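Local coordinates for protein putative alpha-L-fucosidase (Bacteroides thetaiotaomicron, PDB 4H41) that is probably a glycoside hydrolase of host glycans, perhaps an alpha-L-fucosidase, built on a TIM-barrel fold, at residues 193-204 and 237-248. Sequence-based numbering, arbitrary orientation.
Sequences TFISPWIDGKKA and VDACAFQDGHID
Strands 193-195 and 239-243 run parallel, their axes 4.8 Å apart at closest and 28° askew, as the adjacent fifth and sixth strands of the eight-stranded TIM barrel; Ile195 N donates to Ala239 O and Ala241 N to Ile195 O. Past strand 193-195, Gln243 N donates to Pro197 O at 2.8 Å, almost straight. Ser196, its OG anti to the backbone N (chi1 -172°), reaches Ala241 O at 2.7 Å and is also bound by Asn273 of the next strand. The extended Gln243 side chain lies alongside Trp198 CB and sends NE2 to Ser196 O at 2.9 Å, the acceptor lying in its amide plane; Glu165 takes NE2 too. An alanine in place of Gln243 would probably leave Ser196 O and Glu165 without this shared donor and open a gap beside Trp198 CB. On the helix side, Pro197 CG sits over one face of the Phe242 ring, 3.7 Å from its centroid, and also packs on Cys240 SG, while Trp226 of helix 219-233 adjoins Pro197. In the loops, Trp198 CD1 lies over the His246 ring, the two ring planes inclined at 40°. One water joins Ile199 N, Gln243 O, His246 N and His246 ND1. Lys203 N binds His246 O at 2.9 Å, and Lys202, bent at chi3, brings NZ to the anti side of Asp248 OD2, a 2.9 Å salt bridge. Apolar contacts thus face the helices, whereas amide, hydroxyl and water bonds tie together the C-terminal strand ends, where TIM-barrel enzymes carry their active sites.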
loop_
_atom_site.group_PDB
_atom_site.type_symbol
_atom_site.label_atom_id
_atom_site.label_comp_id
_atom_site.label_asym_id
_atom_site.label_seq_id
_atom_site.Cartn_x
_atom_site.Cartn_y
_atom_site.Cartn_z
ATOM N N THR B 193 25.449 24.298 -1.242
ATOM C CA THR B 193 24.203 24.077 -1.981
ATOM C C THR B 193 24.291 22.757 -2.758
ATOM O O THR B 193 25.379 22.317 -3.134
ATOM C CB THR B 193 23.986 25.228 -2.965
ATOM O OG1 THR B 193 25.131 25.233 -3.806
ATOM C CG2 THR B 193 23.829 26.602 -2.285
ATOM N N PHE B 194 23.175 22.136 -3.009
ATOM C CA PHE B 194 23.166 20.930 -3.856
ATOM C C PHE B 194 21.823 20.761 -4.512
ATOM O O PHE B 194 20.821 21.372 -4.095
ATOM C CB PHE B 194 23.590 19.659 -3.090
ATOM C CG PHE B 194 22.534 18.968 -2.261
ATOM C CD1 PHE B 194 22.169 19.463 -1.014
ATOM C CD2 PHE B 194 21.986 17.757 -2.675
ATOM C CE1 PHE B 194 21.228 18.785 -0.220
ATOM C CE2 PHE B 194 21.017 17.120 -1.922
ATOM C CZ PHE B 194 20.684 17.601 -0.671
ATOM N N ILE B 195 21.828 19.948 -5.585
ATOM C CA ILE B 195 20.649 19.534 -6.328
ATOM C C ILE B 195 20.551 17.993 -6.264
ATOM O O ILE B 195 21.557 17.321 -6.069
ATOM C CB ILE B 195 20.655 20.054 -7.793
ATOM C CG1 ILE B 195 21.892 19.592 -8.590
ATOM C CG2 ILE B 195 20.473 21.559 -7.841
ATOM C CD1 ILE B 195 21.753 19.771 -10.071
ATOM N N SER B 196 19.366 17.452 -6.461
ATOM C CA SER B 196 19.139 16.005 -6.509
ATOM C C SER B 196 18.242 15.667 -7.714
ATOM O O SER B 196 17.045 15.382 -7.591
ATOM C CB SER B 196 18.564 15.461 -5.202
ATOM O OG SER B 196 18.549 14.038 -5.267
ATOM N N PRO B 197 18.822 15.757 -8.914
ATOM C CA PRO B 197 18.070 15.400 -10.135
ATOM C C PRO B 197 17.898 13.879 -10.237
ATOM O O PRO B 197 18.350 13.160 -9.355
ATOM C CB PRO B 197 18.976 15.927 -11.250
ATOM C CG PRO B 197 20.363 15.832 -10.674
ATOM C CD PRO B 197 20.223 16.096 -9.223
ATOM N N TRP B 198 17.283 13.395 -11.301
ATOM C CA TRP B 198 17.126 11.950 -11.524
ATOM C C TRP B 198 17.643 11.622 -12.928
ATOM O O TRP B 198 17.935 12.526 -13.703
ATOM C CB TRP B 198 15.679 11.476 -11.271
ATOM C CG TRP B 198 14.683 11.750 -12.355
ATOM C CD1 TRP B 198 14.299 10.894 -13.341
ATOM C CD2 TRP B 198 13.807 12.882 -12.443
ATOM N NE1 TRP B 198 13.315 11.477 -14.118
ATOM C CE2 TRP B 198 12.964 12.675 -13.560
ATOM C CE3 TRP B 198 13.711 14.095 -11.746
ATOM C CZ2 TRP B 198 12.075 13.653 -14.013
ATOM C CZ3 TRP B 198 12.776 15.029 -12.156
ATOM C CH2 TRP B 198 12.006 14.830 -13.297
ATOM N N ILE B 199 17.870 10.348 -13.200
ATOM C CA ILE B 199 18.361 9.867 -14.492
ATOM C C ILE B 199 17.143 9.451 -15.284
ATOM O O ILE B 199 16.318 8.719 -14.770
ATOM C CB ILE B 199 19.387 8.708 -14.365
ATOM C CG1 ILE B 199 20.577 9.138 -13.466
ATOM C CG2 ILE B 199 19.849 8.256 -15.763
ATOM C CD1 ILE B 199 21.430 7.998 -12.973
ATOM N N ASP B 200 17.055 9.849 -16.539
ATOM C CA ASP B 200 15.878 9.541 -17.377
ATOM C C ASP B 200 15.954 8.099 -17.933
ATOM O O ASP B 200 15.966 7.868 -19.157
ATOM C CB ASP B 200 15.830 10.563 -18.510
ATOM C CG ASP B 200 14.612 10.473 -19.391
ATOM O OD1 ASP B 200 13.522 10.125 -18.865
ATOM O OD2 ASP B 200 14.742 10.742 -20.600
ATOM N N GLY B 201 15.995 7.153 -17.011
ATOM C CA GLY B 201 16.179 5.747 -17.318
ATOM C C GLY B 201 14.918 4.962 -17.562
ATOM O O GLY B 201 13.825 5.518 -17.639
ATOM N N LYS B 202 15.075 3.629 -17.613
ATOM C CA LYS B 202 13.974 2.752 -17.958
ATOM C C LYS B 202 12.845 2.739 -16.953
ATOM O O LYS B 202 11.748 2.327 -17.308
ATOM C CB LYS B 202 14.448 1.317 -18.225
ATOM C CG LYS B 202 15.044 0.612 -17.003
ATOM C CD LYS B 202 15.265 -0.894 -17.292
ATOM C CE LYS B 202 16.372 -1.123 -18.305
ATOM N NZ LYS B 202 16.836 -2.554 -18.333
ATOM N N LYS B 203 13.093 3.140 -15.702
ATOM C CA LYS B 203 12.038 3.191 -14.696
ATOM C C LYS B 203 11.467 4.609 -14.536
ATOM O O LYS B 203 10.646 4.806 -13.648
ATOM C CB LYS B 203 12.528 2.670 -13.346
ATOM C CG LYS B 203 13.268 1.347 -13.462
ATOM C CD LYS B 203 13.657 0.756 -12.113
ATOM C CE LYS B 203 14.673 -0.357 -12.308
ATOM N NZ LYS B 203 15.087 -0.978 -11.026
ATOM N N ALA B 204 11.874 5.583 -15.376
ATOM C CA ALA B 204 11.333 6.947 -15.315
ATOM C C ALA B 204 10.048 6.946 -16.142
ATOM O O ALA B 204 10.044 7.391 -17.287
ATOM C CB ALA B 204 12.334 7.963 -15.836
ATOM N N VAL B 237 26.445 25.767 -7.347
ATOM C CA VAL B 237 25.911 24.478 -6.916
ATOM C C VAL B 237 27.132 23.602 -6.579
ATOM O O VAL B 237 27.879 23.247 -7.479
ATOM C CB VAL B 237 24.996 23.863 -7.981
ATOM C CG1 VAL B 237 24.477 22.516 -7.516
ATOM C CG2 VAL B 237 23.847 24.814 -8.309
ATOM N N ASP B 238 27.341 23.281 -5.296
ATOM C CA ASP B 238 28.532 22.559 -4.834
ATOM C C ASP B 238 28.517 21.065 -5.080
ATOM O O ASP B 238 29.578 20.474 -5.184
ATOM C CB ASP B 238 28.751 22.769 -3.339
ATOM C CG ASP B 238 28.973 24.238 -3.002
ATOM O OD1 ASP B 238 29.873 24.866 -3.602
ATOM O OD2 ASP B 238 28.174 24.787 -2.266
ATOM N N ALA B 239 27.357 20.454 -5.073
ATOM C CA ALA B 239 27.233 19.010 -5.220
ATOM C C ALA B 239 26.024 18.654 -6.006
ATOM O O ALA B 239 25.027 19.385 -6.031
ATOM C CB ALA B 239 27.158 18.348 -3.841
ATOM N N CYS B 240 26.081 17.484 -6.619
ATOM C CA CYS B 240 24.939 16.937 -7.326
ATOM C C CYS B 240 24.749 15.529 -6.775
ATOM O O CYS B 240 25.741 14.769 -6.637
ATOM C CB CYS B 240 25.144 16.931 -8.835
ATOM S SG CYS B 240 23.709 16.337 -9.755
ATOM N N ALA B 241 23.512 15.203 -6.411
ATOM C CA ALA B 241 23.136 13.917 -5.809
ATOM C C ALA B 241 22.087 13.255 -6.657
ATOM O O ALA B 241 20.902 13.301 -6.327
ATOM C CB ALA B 241 22.628 14.130 -4.372
ATOM N N PHE B 242 22.483 12.649 -7.769
ATOM C CA PHE B 242 21.468 12.008 -8.606
ATOM C C PHE B 242 20.720 10.946 -7.828
ATOM O O PHE B 242 21.318 10.148 -7.114
ATOM C CB PHE B 242 22.031 11.343 -9.870
ATOM C CG PHE B 242 22.202 12.250 -11.059
ATOM C CD1 PHE B 242 21.155 12.466 -11.940
ATOM C CD2 PHE B 242 23.420 12.856 -11.318
ATOM C CE1 PHE B 242 21.313 13.318 -13.024
ATOM C CE2 PHE B 242 23.574 13.704 -12.399
ATOM C CZ PHE B 242 22.525 13.917 -13.251
ATOM N N GLN B 243 19.399 10.942 -7.999
ATOM C CA GLN B 243 18.537 9.864 -7.551
ATOM C C GLN B 243 19.018 8.639 -8.318
ATOM O O GLN B 243 19.219 8.728 -9.530
ATOM C CB GLN B 243 17.074 10.188 -7.846
ATOM C CG GLN B 243 16.583 11.380 -7.060
ATOM C CD GLN B 243 15.274 11.893 -7.597
ATOM O OE1 GLN B 243 14.365 11.120 -7.807
ATOM N NE2 GLN B 243 15.149 13.209 -7.856
ATOM N N ASP B 244 19.264 7.522 -7.635
ATOM C CA ASP B 244 19.871 6.357 -8.312
ATOM C C ASP B 244 18.878 5.295 -8.800
ATOM O O ASP B 244 19.303 4.267 -9.317
ATOM C CB ASP B 244 20.866 5.705 -7.352
ATOM C CG ASP B 244 20.274 5.053 -6.123
ATOM O OD1 ASP B 244 18.984 5.059 -5.971
ATOM O OD2 ASP B 244 21.051 4.495 -5.327
ATOM N N GLY B 245 17.582 5.502 -8.603
ATOM C CA GLY B 245 16.618 4.442 -8.824
ATOM C C GLY B 245 15.995 4.248 -10.167
ATOM O O GLY B 245 15.302 3.245 -10.333
ATOM N N HIS B 246 16.161 5.182 -11.114
ATOM C CA HIS B 246 15.437 5.065 -12.383
ATOM C C HIS B 246 16.173 4.260 -13.450
ATOM O O HIS B 246 15.621 4.060 -14.530
ATOM C CB HIS B 246 15.079 6.445 -12.934
ATOM C CG HIS B 246 14.255 7.270 -11.989
ATOM N ND1 HIS B 246 14.844 7.997 -10.978
ATOM C CD2 HIS B 246 12.915 7.427 -11.902
ATOM C CE1 HIS B 246 13.852 8.630 -10.351
ATOM N NE2 HIS B 246 12.682 8.335 -10.888
ATOM N N ILE B 247 17.375 3.783 -13.154
ATOM C CA ILE B 247 18.159 2.954 -14.067
ATOM C C ILE B 247 18.177 1.534 -13.503
ATOM O O ILE B 247 17.968 1.330 -12.305
ATOM C CB ILE B 247 19.589 3.510 -14.305
ATOM C CG1 ILE B 247 20.375 3.678 -13.014
ATOM C CG2 ILE B 247 19.524 4.821 -15.104
ATOM C CD1 ILE B 247 21.853 4.048 -13.240
ATOM N N ASP B 248 18.514 0.582 -14.344
ATOM C CA ASP B 248 18.621 -0.818 -13.908
ATOM C C ASP B 248 19.918 -1.027 -13.131
ATOM O O ASP B 248 20.884 -0.255 -13.268
ATOM C CB ASP B 248 18.516 -1.753 -15.094
ATOM C CG ASP B 248 17.889 -3.115 -14.809
ATOM O OD1 ASP B 248 17.753 -3.476 -13.601
ATOM O OD2 ASP B 248 17.472 -3.789 -15.784
HETATM O O HOH W 1 17.524 7.891 -11.388
HETATM O O HOH W 2 16.278 0.916 -9.378
HETATM O O HOH W 3 15.504 -3.378 -12.514
#